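Local coordinates for protein AmbC (Sorangium cellulosum, PDB 5O15) that acts in ambruticin biosynthesis as a bifunctional dehydratase-cyclase domain of a polyketide synthase, probably eliminating water and then closing an oxygen heterocycle, at residues G235-F240 and A292-A297; R94-L99 and R119-H124; Y191-L196 and A254-V259; V48-V53 and V173-R178. All coordinates share one frame; numbering follows the deposited sequence.

Interaction 1: G235-F240 and A292-A297; sequences GIPMPF and ARWATA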
loop_
_atom_site.group_PDB
_atom_site.type_symbol
_atom_site.label_atom_id
_atom_site.label_comp_id
_atom_site.label_asym_id
_atom_site.label_seq_id
_atom_site.Cartn_x
_atom_site.Cartn_y
_atom_site.Cartn_z
ATOM N N GLY A 235 -18.130 2.082 9.111
ATOM C CA GLY A 235 -16.687 2.000 9.089
ATOM C C GLY A 235 -16.066 1.915 7.721
ATOM O O GLY A 235 -16.565 2.495 6.760
ATOM N N ILE A 236 -14.951 1.191 7.615
ATOM C CA ILE A 236 -14.215 1.150 6.354
ATOM C C ILE A 236 -13.471 -0.179 6.247
ATOM O O ILE A 236 -12.973 -0.686 7.272
ATOM C CB ILE A 236 -13.228 2.330 6.258
ATOM C CG1 ILE A 236 -12.770 2.528 4.811
ATOM C CG2 ILE A 236 -12.041 2.156 7.245
ATOM C CD1 ILE A 236 -11.929 3.788 4.582
ATOM N N PRO A 237 -13.341 -0.783 5.065
ATOM C CA PRO A 237 -12.409 -1.933 4.943
ATOM C C PRO A 237 -10.979 -1.466 5.110
ATOM O O PRO A 237 -10.530 -0.541 4.436
ATOM C CB PRO A 237 -12.655 -2.448 3.524
ATOM C CG PRO A 237 -14.012 -1.893 3.134
ATOM C CD PRO A 237 -14.116 -0.565 3.827
ATOM N N MET A 238 -10.225 -2.202 5.940
ATOM C CA MET A 238 -8.841 -1.918 6.274
ATOM C C MET A 238 -7.979 -3.078 5.770
ATOM O O MET A 238 -8.241 -4.242 6.113
ATOM C CB MET A 238 -8.682 -1.893 7.804
ATOM C CG MET A 238 -9.447 -0.886 8.573
ATOM S SD MET A 238 -8.468 0.573 8.764
ATOM C CE MET A 238 -6.918 0.132 9.541
ATOM N N PRO A 239 -6.946 -2.809 4.983
ATOM C CA PRO A 239 -6.067 -3.894 4.516
ATOM C C PRO A 239 -5.415 -4.616 5.680
ATOM O O PRO A 239 -4.913 -3.982 6.609
ATOM C CB PRO A 239 -4.993 -3.152 3.728
ATOM C CG PRO A 239 -5.634 -1.827 3.361
ATOM C CD PRO A 239 -6.508 -1.487 4.503
ATOM N N PHE A 240 -5.408 -5.957 5.625
ATOM C CA PHE A 240 -4.667 -6.730 6.606
ATOM C C PHE A 240 -3.672 -7.711 6.008
ATOM O O PHE A 240 -2.809 -8.194 6.740
ATOM C CB PHE A 240 -5.593 -7.460 7.593
ATOM C CG PHE A 240 -6.405 -8.561 6.975
ATOM C CD1 PHE A 240 -5.919 -9.857 6.930
ATOM C CD2 PHE A 240 -7.662 -8.294 6.469
ATOM C CE1 PHE A 240 -6.658 -10.862 6.368
ATOM C CE2 PHE A 240 -8.415 -9.291 5.908
ATOM C CZ PHE A 240 -7.909 -10.587 5.860
ATOM N N ALA A 292 -8.820 -7.068 2.791
ATOM C CA ALA A 292 -9.214 -6.077 3.770
ATOM C C ALA A 292 -10.399 -6.588 4.566
ATOM O O ALA A 292 -11.170 -7.422 4.091
ATOM C CB ALA A 292 -9.621 -4.771 3.081
ATOM N N ARG A 293 -10.529 -6.073 5.781
ATOM C CA ARG A 293 -11.628 -6.397 6.673
ATOM C C ARG A 293 -12.265 -5.113 7.174
ATOM O O ARG A 293 -11.556 -4.180 7.545
ATOM C CB ARG A 293 -11.088 -7.181 7.879
ATOM C CG ARG A 293 -12.107 -7.581 8.893
ATOM C CD ARG A 293 -11.482 -8.383 10.033
ATOM N NE ARG A 293 -10.935 -9.665 9.594
ATOM C CZ ARG A 293 -9.639 -9.969 9.521
ATOM N NH1 ARG A 293 -8.706 -9.082 9.852
ATOM N NH2 ARG A 293 -9.272 -11.182 9.126
ATOM N N TRP A 294 -13.594 -5.090 7.209
ATOM C CA TRP A 294 -14.311 -3.928 7.719
ATOM C C TRP A 294 -13.949 -3.650 9.171
ATOM O O TRP A 294 -13.890 -4.570 9.992
ATOM C CB TRP A 294 -15.815 -4.150 7.587
ATOM C CG TRP A 294 -16.311 -3.996 6.181
ATOM C CD1 TRP A 294 -16.303 -4.936 5.187
ATOM C CD2 TRP A 294 -16.866 -2.819 5.611
ATOM N NE1 TRP A 294 -16.847 -4.413 4.035
ATOM C CE2 TRP A 294 -17.195 -3.112 4.276
ATOM C CE3 TRP A 294 -17.133 -1.543 6.106
ATOM C CZ2 TRP A 294 -17.775 -2.186 3.439
ATOM C CZ3 TRP A 294 -17.715 -0.613 5.263
ATOM C CH2 TRP A 294 -18.020 -0.940 3.943
ATOM N N ALA A 295 -13.694 -2.377 9.478
ATOM C CA ALA A 295 -13.298 -1.950 10.815
ATOM C C ALA A 295 -14.093 -0.707 11.202
ATOM O O ALA A 295 -14.351 0.173 10.368
ATOM C CB ALA A 295 -11.816 -1.576 10.850
ATOM N N THR A 296 -14.462 -0.624 12.472
ATOM C CA THR A 296 -15.132 0.569 12.978
ATOM C C THR A 296 -14.111 1.620 13.405
ATOM O O THR A 296 -12.918 1.333 13.582
ATOM C CB THR A 296 -15.961 0.229 14.211
ATOM O OG1 THR A 296 -15.065 -0.135 15.264
ATOM C CG2 THR A 296 -16.939 -0.892 13.943
ATOM N N ALA A 297 -14.611 2.851 13.606
ATOM C CA ALA A 297 -13.755 3.942 14.051
ATOM C C ALA A 297 -13.082 3.601 15.376
ATOM O O ALA A 297 -11.913 3.920 15.576
ATOM C CB ALA A 297 -14.562 5.244 14.164
#
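Met238 O receives the backbone N of Arg293 at 2.9 Å and also takes a CA-H...O contact from Ala292 CA. Met238 N returns the bond to Arg293 O, and Ile236 and Ala295 form a second reciprocal pair, so strands 236-240 and 292-295 run antiparallel as neighbours in the double hotdog fold. Pro237 and Pro239, which have no N-H to give, fall at non-hydrogen-bonded positions opposite Trp294 and Ala292. The indole of Trp294 lies alongside the Pro237 ring: Pro237 CD stands 3.7 Å from the centroid of the Trp294 six-membered ring, 4° off its normal, a CH-pi contact. Replacing Trp294 by an alanine would probably strip Pro237 of its flat cover and leave Arg233 without its cation-pi partner. On the face that carries Met238, its CG presses tightly on Ala295 CB at 3.4 Å. Arg293 leaves the strand with CG anti to N (chi1 180°), then bends at chi3, laying its guanidinium on Phe240 with the planes 23° apart; Arg293 CZ sits 4.0 Å from the ring centroid. The exposed arginine charge thus lies against an aromatic face in a cation-pi contact, with Gln269 of strand 269-277 touching both side chains.

Interaction 2: R94-L99 and R119-H124; sequences RGAVTL and RPDGAH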
loop_
_atom_site.group_PDB
_atom_site.type_symbol
_atom_site.label_atom_id
_atom_site.label_comp_id
_atom_site.label_asym_id
_atom_site.label_seq_id
_atom_site.Cartn_x
_atom_site.Cartn_y
_atom_site.Cartn_z
ATOM N N ARG A 94 3.945 16.321 14.484
ATOM C CA ARG A 94 5.143 17.048 14.088
ATOM C C ARG A 94 6.349 16.378 14.734
ATOM O O ARG A 94 6.924 16.890 15.698
ATOM C CB ARG A 94 5.034 18.525 14.496
ATOM C CG ARG A 94 6.263 19.363 14.135
ATOM C CD ARG A 94 6.026 20.857 14.308
ATOM N NE ARG A 94 4.961 21.336 13.429
ATOM C CZ ARG A 94 5.134 21.721 12.165
ATOM N NH1 ARG A 94 6.338 21.686 11.602
ATOM N NH2 ARG A 94 4.091 22.138 11.459
ATOM N N GLY A 95 6.721 15.220 14.221
ATOM C CA GLY A 95 7.810 14.473 14.808
ATOM C C GLY A 95 8.256 13.395 13.862
ATOM O O GLY A 95 8.034 13.467 12.658
ATOM N N ALA A 96 8.910 12.385 14.421
ATOM C CA ALA A 96 9.468 11.323 13.595
ATOM C C ALA A 96 9.433 10.005 14.341
ATOM O O ALA A 96 9.395 9.965 15.574
ATOM C CB ALA A 96 10.899 11.654 13.173
ATOM N N VAL A 97 9.413 8.930 13.567
ATOM C CA VAL A 97 9.581 7.592 14.102
ATOM C C VAL A 97 10.816 6.982 13.462
ATOM O O VAL A 97 11.161 7.254 12.309
ATOM C CB VAL A 97 8.353 6.676 13.904
ATOM C CG1 VAL A 97 7.132 7.246 14.596
ATOM C CG2 VAL A 97 8.089 6.487 12.446
ATOM N N THR A 98 11.483 6.150 14.227
ATOM C CA THR A 98 12.566 5.347 13.713
ATOM C C THR A 98 11.966 4.051 13.189
ATOM O O THR A 98 11.030 3.501 13.779
ATOM C CB THR A 98 13.581 5.053 14.832
ATOM O OG1 THR A 98 14.068 6.285 15.362
ATOM C CG2 THR A 98 14.772 4.322 14.308
ATOM N N LEU A 99 12.517 3.563 12.089
ATOM C CA LEU A 99 12.056 2.350 11.440
ATOM C C LEU A 99 13.139 1.285 11.477
ATOM O O LEU A 99 14.344 1.583 11.461
ATOM C CB LEU A 99 11.763 2.630 9.966
ATOM C CG LEU A 99 10.701 3.686 9.670
ATOM C CD1 LEU A 99 10.575 3.884 8.162
ATOM C CD2 LEU A 99 9.399 3.228 10.236
ATOM N N ARG A 119 9.674 2.733 16.286
ATOM C CA ARG A 119 9.671 3.240 17.647
ATOM C C ARG A 119 9.712 4.758 17.593
ATOM O O ARG A 119 10.260 5.322 16.642
ATOM C CB ARG A 119 10.847 2.689 18.468
ATOM C CG ARG A 119 12.208 3.204 18.083
ATOM C CD ARG A 119 13.328 2.661 19.005
ATOM N NE ARG A 119 14.569 3.367 18.707
ATOM C CZ ARG A 119 15.794 2.911 18.937
ATOM N NH1 ARG A 119 16.001 1.719 19.496
ATOM N NH2 ARG A 119 16.828 3.672 18.601
ATOM N N PRO A 120 9.149 5.448 18.591
ATOM C CA PRO A 120 9.201 6.915 18.578
ATOM C C PRO A 120 10.639 7.413 18.520
ATOM O O PRO A 120 11.534 6.864 19.165
ATOM C CB PRO A 120 8.519 7.316 19.893
ATOM C CG PRO A 120 7.678 6.154 20.274
ATOM C CD PRO A 120 8.380 4.929 19.735
ATOM N N ASP A 121 10.852 8.461 17.732
ATOM C CA ASP A 121 12.196 8.958 17.481
ATOM C C ASP A 121 12.698 9.705 18.708
ATOM O O ASP A 121 11.970 10.509 19.297
ATOM C CB ASP A 121 12.163 9.882 16.262
ATOM C CG ASP A 121 13.525 10.423 15.888
ATOM O OD1 ASP A 121 14.422 9.621 15.556
ATOM O OD2 ASP A 121 13.682 11.662 15.902
ATOM N N GLY A 122 13.936 9.421 19.105
ATOM C CA GLY A 122 14.532 10.059 20.262
ATOM C C GLY A 122 14.624 9.141 21.465
ATOM O O GLY A 122 15.628 9.154 22.185
ATOM N N ALA A 123 13.585 8.339 21.696
ATOM C CA ALA A 123 13.553 7.409 22.827
ATOM C C ALA A 123 14.308 6.146 22.427
ATOM O O ALA A 123 13.743 5.199 21.876
ATOM C CB ALA A 123 12.114 7.106 23.222
ATOM N N HIS A 124 15.607 6.125 22.727
ATOM C CA HIS A 124 16.499 5.094 22.208
ATOM C C HIS A 124 16.454 3.788 22.992
ATOM O O HIS A 124 17.192 2.857 22.647
ATOM C CB HIS A 124 17.933 5.624 22.131
ATOM C CG HIS A 124 18.188 6.494 20.940
ATOM N ND1 HIS A 124 18.420 5.982 19.682
ATOM C CD2 HIS A 124 18.237 7.841 20.813
ATOM C CE1 HIS A 124 18.606 6.975 18.831
ATOM N NE2 HIS A 124 18.499 8.114 19.492
#
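Thr98 and Arg119 form an antiparallel hydrogen-bonded pair near the open end of the beta hairpin made by strands 96-103 and 112-120, part of the first hotdog sheet of this dehydratase fold. Thr98 N reaches Arg119 O at 2.8 Å, and Arg119 N answers to Thr98 O at 3.0 Å. One step along, Val97 faces Pro120 as a non-hydrogen-bonded pair whose side chains diverge, and Val97 CA adds a CA-H...O contact to Arg119 O, giving this acceptor a second, softer partner. The regular strand ends at Pro120, but the pairing reaches one residue further: Asp121 N bonds Ala96 O at 3.0 Å, although the placing of that oxygen is less sure.

The side chains of Thr98 and Arg119 share one face of the sheet. Arg119 CG, held between its backbone N and carbonyl carbon (chi1 70°), comes to 4.0 Å from Thr98 CB, and from there the arginine chain runs extended to NE. Trp128 touches both residues, packing against this face from a loop. Val97 is buried against Leu40 of strand 34-41, the next strand across, whereas Ala96 packs on Arg39. Asp121 crosses Thr98 at roughly a right angle; its OD2 also forms a long, weak ion pair with Arg39. This is surface packing at the open end of the hairpin. At the outer corner the methyl CB of Ala96 lies 3.9 Å from Asp121 OD2, while Thr98 OG1 stands 3.4 Å from Asp121 OD1.

Interaction 3: Y191-L196 and A254-V259; sequences YADLAL and ALRARV
Tyr191 and Arg258 lie side by side on one face of an antiparallel strand pair in the second hotdog of the double hotdog fold. The arginine, extended from CG to NE, runs beside the phenol, with Arg258 CG 3.5 Å from Tyr191 CE1. Ring and guanidinium planes stand 54° apart, yet Tyr191 OH sits almost in the guanidinium plane and accepts Arg258 NE at 3.2 Å. Glu275 and Glu260 take the other guanidinium nitrogens in salt bridges, so all three nitrogens are held. A phenylalanine in place of Tyr191 would probably leave Arg258 NE without its acceptor and its guanidinium less firmly fixed.

Asp193 and Arg256 repeat the side-by-side pose two residues along, on the same face. With CG anti to the carbonyl carbon (chi1 -69°), Asp193 brings OD1 to Arg256 NE, which meets it nearly end-on in a salt bridge; the carboxylate and guanidinium planes differ by 49°. Trp152 donates to Asp193 OD2 and makes a cation-pi contact with Arg256, whose NH1 bonds Ala148 O. On the buried face Leu194 CD1 rests on Ala257 CB, and Leu194 also touches Leu213 of helix 211-225. A water closes the ionic pair, donating to Asp193 OD2 and accepting from Arg256 NH2, each at 3.0 Å.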
loop_
_atom_site.group_PDB
_atom_site.type_symbol
_atom_site.label_atom_id
_atom_site.label_comp_id
_atom_site.label_asym_id
_atom_site.label_seq_id
_atom_site.Cartn_x
_atom_site.Cartn_y
_atom_site.Cartn_z
ATOM N N TYR A 191 -11.263 -0.400 -13.504
ATOM C CA TYR A 191 -10.201 0.223 -14.262
ATOM C C TYR A 191 -10.098 1.670 -13.817
ATOM O O TYR A 191 -11.127 2.349 -13.704
ATOM C CB TYR A 191 -10.501 0.141 -15.770
ATOM C CG TYR A 191 -10.463 -1.287 -16.254
ATOM C CD1 TYR A 191 -9.249 -1.877 -16.501
ATOM C CD2 TYR A 191 -11.606 -2.056 -16.400
ATOM C CE1 TYR A 191 -9.158 -3.187 -16.907
ATOM C CE2 TYR A 191 -11.526 -3.397 -16.803
ATOM C CZ TYR A 191 -10.293 -3.945 -17.060
ATOM O OH TYR A 191 -10.154 -5.268 -17.453
ATOM N N ALA A 192 -8.898 2.173 -13.577
ATOM C CA ALA A 192 -8.777 3.528 -13.057
ATOM C C ALA A 192 -7.519 4.210 -13.542
ATOM O O ALA A 192 -6.485 3.569 -13.765
ATOM C CB ALA A 192 -8.838 3.535 -11.526
ATOM N N ASP A 193 -7.614 5.543 -13.669
ATOM C CA ASP A 193 -6.464 6.423 -13.810
ATOM C C ASP A 193 -6.095 6.943 -12.429
ATOM O O ASP A 193 -6.933 7.562 -11.758
ATOM C CB ASP A 193 -6.800 7.587 -14.740
ATOM C CG ASP A 193 -6.981 7.148 -16.159
ATOM O OD1 ASP A 193 -6.059 6.545 -16.733
ATOM O OD2 ASP A 193 -8.011 7.440 -16.777
ATOM N N LEU A 194 -4.842 6.709 -12.026
ATOM C CA LEU A 194 -4.316 7.088 -10.722
ATOM C C LEU A 194 -3.236 8.142 -10.914
ATOM O O LEU A 194 -2.404 8.030 -11.810
ATOM C CB LEU A 194 -3.695 5.887 -10.015
ATOM C CG LEU A 194 -4.547 4.621 -9.924
ATOM C CD1 LEU A 194 -3.794 3.553 -9.130
ATOM C CD2 LEU A 194 -5.919 4.856 -9.318
ATOM N N ALA A 195 -3.222 9.159 -10.064
ATOM C CA ALA A 195 -2.181 10.172 -10.172
ATOM C C ALA A 195 -1.976 10.824 -8.827
ATOM O O ALA A 195 -2.951 11.173 -8.162
ATOM C CB ALA A 195 -2.551 11.264 -11.188
ATOM N N LEU A 196 -0.713 10.951 -8.434
ATOM C CA LEU A 196 -0.383 11.689 -7.231
ATOM C C LEU A 196 -0.733 13.168 -7.424
ATOM O O LEU A 196 -0.478 13.753 -8.495
ATOM C CB LEU A 196 1.107 11.577 -6.928
ATOM C CG LEU A 196 1.656 10.202 -6.465
ATOM C CD1 LEU A 196 3.160 10.208 -6.400
ATOM C CD2 LEU A 196 1.164 9.852 -5.118
ATOM N N ALA A 254 2.141 8.296 -11.725
ATOM C CA ALA A 254 0.785 8.191 -12.234
ATOM C C ALA A 254 0.745 6.911 -13.047
ATOM O O ALA A 254 1.739 6.542 -13.666
ATOM C CB ALA A 254 0.415 9.424 -13.071
ATOM N N LEU A 255 -0.416 6.252 -13.066
ATOM C CA LEU A 255 -0.555 4.877 -13.542
ATOM C C LEU A 255 -1.971 4.654 -14.002
ATOM O O LEU A 255 -2.884 5.346 -13.557
ATOM C CB LEU A 255 -0.300 3.845 -12.405
ATOM C CG LEU A 255 1.058 3.905 -11.776
ATOM C CD1 LEU A 255 1.105 3.119 -10.466
ATOM C CD2 LEU A 255 2.087 3.260 -12.710
ATOM N N ARG A 256 -2.146 3.610 -14.808
ATOM C CA ARG A 256 -3.438 2.969 -14.968
ATOM C C ARG A 256 -3.471 1.703 -14.129
ATOM O O ARG A 256 -2.452 1.040 -13.945
ATOM C CB ARG A 256 -3.769 2.665 -16.418
ATOM C CG ARG A 256 -4.148 3.909 -17.172
ATOM C CD ARG A 256 -4.502 3.646 -18.600
ATOM N NE ARG A 256 -4.943 4.888 -19.228
ATOM C CZ ARG A 256 -5.039 5.088 -20.531
ATOM N NH1 ARG A 256 -4.758 4.121 -21.383
ATOM N NH2 ARG A 256 -5.438 6.269 -21.008
ATOM N N ALA A 257 -4.652 1.389 -13.597
ATOM C CA ALA A 257 -4.841 0.275 -12.697
ATOM C C ALA A 257 -6.005 -0.573 -13.167
ATOM O O ALA A 257 -7.026 -0.071 -13.658
ATOM C CB ALA A 257 -5.153 0.781 -11.291
ATOM N N ARG A 258 -5.853 -1.873 -12.924
ATOM C CA ARG A 258 -6.895 -2.874 -13.039
ATOM C C ARG A 258 -6.989 -3.571 -11.689
ATOM O O ARG A 258 -6.013 -4.188 -11.235
ATOM C CB ARG A 258 -6.589 -3.887 -14.137
ATOM C CG ARG A 258 -7.630 -4.958 -14.284
ATOM C CD ARG A 258 -7.232 -5.969 -15.338
ATOM N NE ARG A 258 -8.268 -6.985 -15.511
ATOM C CZ ARG A 258 -8.289 -8.168 -14.895
ATOM N NH1 ARG A 258 -7.317 -8.530 -14.067
ATOM N NH2 ARG A 258 -9.286 -9.009 -15.137
ATOM N N VAL A 259 -8.133 -3.470 -11.040
ATOM C CA VAL A 259 -8.375 -4.058 -9.730
ATOM C C VAL A 259 -9.497 -5.063 -9.930
ATOM O O VAL A 259 -10.643 -4.692 -10.191
ATOM C CB VAL A 259 -8.749 -2.986 -8.702
ATOM C CG1 VAL A 259 -8.972 -3.632 -7.346
ATOM C CG2 VAL A 259 -7.703 -1.929 -8.598
HETATM O O HOH W 1 -6.648 8.412 -19.304
#

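Interaction 4: V48-V53 and V173-R178; sequences VLDHVV and VGPAFR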
loop_
_atom_site.group_PDB
_atom_site.type_symbol
_atom_site.label_atom_id
_atom_site.label_comp_id
_atom_site.label_asym_id
_atom_site.label_seq_id
_atom_site.Cartn_x
_atom_site.Cartn_y
_atom_site.Cartn_z
ATOM N N VAL A 48 2.003 12.129 4.738
ATOM C CA VAL A 48 1.467 10.942 5.395
ATOM C C VAL A 48 0.345 11.316 6.347
ATOM O O VAL A 48 -0.518 10.486 6.648
ATOM C CB VAL A 48 2.563 10.121 6.117
ATOM C CG1 VAL A 48 3.587 9.650 5.121
ATOM C CG2 VAL A 48 3.223 10.888 7.258
ATOM N N LEU A 49 0.367 12.547 6.873
ATOM C CA LEU A 49 -0.658 13.006 7.807
ATOM C C LEU A 49 -2.015 13.177 7.153
ATOM O O LEU A 49 -3.015 13.354 7.863
ATOM C CB LEU A 49 -0.216 14.308 8.482
ATOM C CG LEU A 49 1.069 14.212 9.312
ATOM C CD1 LEU A 49 1.488 15.616 9.797
ATOM C CD2 LEU A 49 0.870 13.232 10.457
ATOM N N ASP A 50 -2.079 13.188 5.815
ATOM C CA ASP A 50 -3.365 13.207 5.151
ATOM C C ASP A 50 -4.076 11.867 5.233
ATOM O O ASP A 50 -5.271 11.793 4.872
ATOM C CB ASP A 50 -3.178 13.563 3.675
ATOM C CG ASP A 50 -2.819 15.026 3.425
ATOM O OD1 ASP A 50 -2.822 15.821 4.377
ATOM O OD2 ASP A 50 -2.545 15.350 2.244
ATOM N N HIS A 51 -3.407 10.817 5.741
ATOM C CA HIS A 51 -4.021 9.496 5.826
ATOM C C HIS A 51 -4.752 9.355 7.153
ATOM O O HIS A 51 -4.306 8.708 8.107
ATOM C CB HIS A 51 -2.996 8.379 5.645
ATOM C CG HIS A 51 -3.644 7.055 5.426
ATOM N ND1 HIS A 51 -3.594 6.058 6.372
ATOM C CD2 HIS A 51 -4.365 6.555 4.401
ATOM C CE1 HIS A 51 -4.247 4.996 5.934
ATOM N NE2 HIS A 51 -4.738 5.277 4.735
ATOM N N VAL A 52 -5.937 9.973 7.190
ATOM C CA VAL A 52 -6.811 9.956 8.351
ATOM C C VAL A 52 -7.849 8.871 8.138
ATOM O O VAL A 52 -8.636 8.945 7.180
ATOM C CB VAL A 52 -7.468 11.325 8.582
ATOM C CG1 VAL A 52 -8.318 11.286 9.844
ATOM C CG2 VAL A 52 -6.405 12.429 8.649
ATOM N N VAL A 53 -7.847 7.859 9.024
ATOM C CA VAL A 53 -8.713 6.701 8.895
ATOM C C VAL A 53 -9.780 6.798 9.978
ATOM O O VAL A 53 -9.521 6.561 11.163
ATOM C CB VAL A 53 -7.925 5.401 9.018
ATOM C CG1 VAL A 53 -8.859 4.255 8.882
ATOM C CG2 VAL A 53 -6.832 5.353 7.954
ATOM N N VAL A 173 -9.948 12.163 4.744
ATOM C CA VAL A 173 -8.587 12.167 4.235
ATOM C C VAL A 173 -8.229 13.532 3.665
ATOM O O VAL A 173 -9.081 14.345 3.263
ATOM C CB VAL A 173 -8.351 11.073 3.200
ATOM C CG1 VAL A 173 -8.717 9.727 3.726
ATOM C CG2 VAL A 173 -9.031 11.339 1.908
ATOM N N GLY A 174 -6.933 13.795 3.650
ATOM C CA GLY A 174 -6.395 14.980 3.053
ATOM C C GLY A 174 -6.002 14.778 1.610
ATOM O O GLY A 174 -6.159 13.696 1.030
ATOM N N PRO A 175 -5.499 15.849 0.984
ATOM C CA PRO A 175 -5.319 15.841 -0.478
ATOM C C PRO A 175 -4.417 14.749 -1.025
ATOM O O PRO A 175 -4.618 14.291 -2.148
ATOM C CB PRO A 175 -4.704 17.223 -0.742
ATOM C CG PRO A 175 -5.118 18.056 0.375
ATOM C CD PRO A 175 -5.285 17.192 1.562
ATOM N N ALA A 176 -3.403 14.304 -0.277
ATOM C CA ALA A 176 -2.492 13.294 -0.822
ATOM C C ALA A 176 -3.201 11.971 -1.076
ATOM O O ALA A 176 -2.708 11.153 -1.863
ATOM C CB ALA A 176 -1.302 13.063 0.110
ATOM N N PHE A 177 -4.341 11.741 -0.428
ATOM C CA PHE A 177 -5.090 10.491 -0.515
ATOM C C PHE A 177 -6.374 10.663 -1.309
ATOM O O PHE A 177 -7.351 9.947 -1.079
ATOM C CB PHE A 177 -5.270 9.851 0.862
ATOM C CG PHE A 177 -3.965 9.398 1.389
ATOM C CD1 PHE A 177 -3.462 8.151 1.066
ATOM C CD2 PHE A 177 -3.158 10.248 2.124
ATOM C CE1 PHE A 177 -2.199 7.758 1.495
ATOM C CE2 PHE A 177 -1.903 9.881 2.525
ATOM C CZ PHE A 177 -1.442 8.624 2.231
ATOM N N ARG A 178 -6.329 11.551 -2.300
ATOM C CA ARG A 178 -7.361 11.663 -3.334
ATOM C C ARG A 178 -6.642 11.489 -4.664
ATOM O O ARG A 178 -6.364 12.469 -5.357
ATOM C CB ARG A 178 -8.120 12.995 -3.248
ATOM C CG ARG A 178 -9.186 12.989 -2.170
ATOM C CD ARG A 178 -10.105 14.240 -2.202
ATOM N NE ARG A 178 -9.477 15.307 -1.463
ATOM C CZ ARG A 178 -9.476 15.408 -0.137
ATOM N NH1 ARG A 178 -10.059 14.474 0.597
ATOM N NH2 ARG A 178 -8.869 16.432 0.464
#
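Asp50 meets the turn at 173-178 with both its backbone and its side chain, and this is the tight part of the contact. Its carbonyl O accepts Gly174 N at 2.9 Å in an almost straight bond (174°). Its carboxylate, set with CG beside the backbone N (chi1 -72°), sends OD2 to Ala176 N, also at 2.9 Å, on the anti side of the carboxylate. Between these bonds Asp50 CG lies 3.6 Å from Gly174 CA, where a side chain on Gly174 would collide with the carboxylate. Pro175 N has no hydrogen to offer, and Pro175 CD packs against OD2. The N-H groups of Gly174 and Ala176, around the start of a short 3-10 turn, thus hold Asp50 by its carbonyl and its carboxylate.

Phe177 seals the buried flank. His51 CB sits over its face, 3.9 Å from the ring centroid, as a CH-pi contact, and the imidazole approaches edge-to-face, with centroids 4.9 Å apart and planes at 56°. His51 ND1 is meanwhile hydrogen-bonded to Ile58 O, which restrains the imidazole's rotation.

The other side is looser. Pro175 is exposed, and the Arg178 guanidinium turns back to its own turn, where NH1 bonds Val173 O at 2.8 Å. Val173 CG1 merely brushes Val52 O at 3.5 Å.

The contact joins a loop of the N-terminal half to one of the C-terminal half of the double hotdog, probably beside the dehydratase site, as the histidine and aspartate typical of this family suggest: Phe177 packs on Ala212, Asp215 and Gln219 of helix 211-225, while Val53 lies against Ile236 of strand 236-247.

The four contacts map out the double hotdog. Along the chain, interaction 4 opens first, at 48-53, and interaction 2 opens and closes before 173-178 completes it; interactions 3 and 1 follow with alternating segments, both within the second hotdog. Interactions 1, 2 and 3 each join neighbouring strands. Interaction 2 in the first hotdog lies about 33 Å, centre to centre, from interaction 3, on the opposite side of the chain's centre. Interaction 4 bridges the halves and touches interaction 1, where Val53 CG1 lies 3.7 Å from Met238 SD; its nearest atoms come within about 5 Å of interactions 2 and 3, which places it between the strand pairings of the two halves.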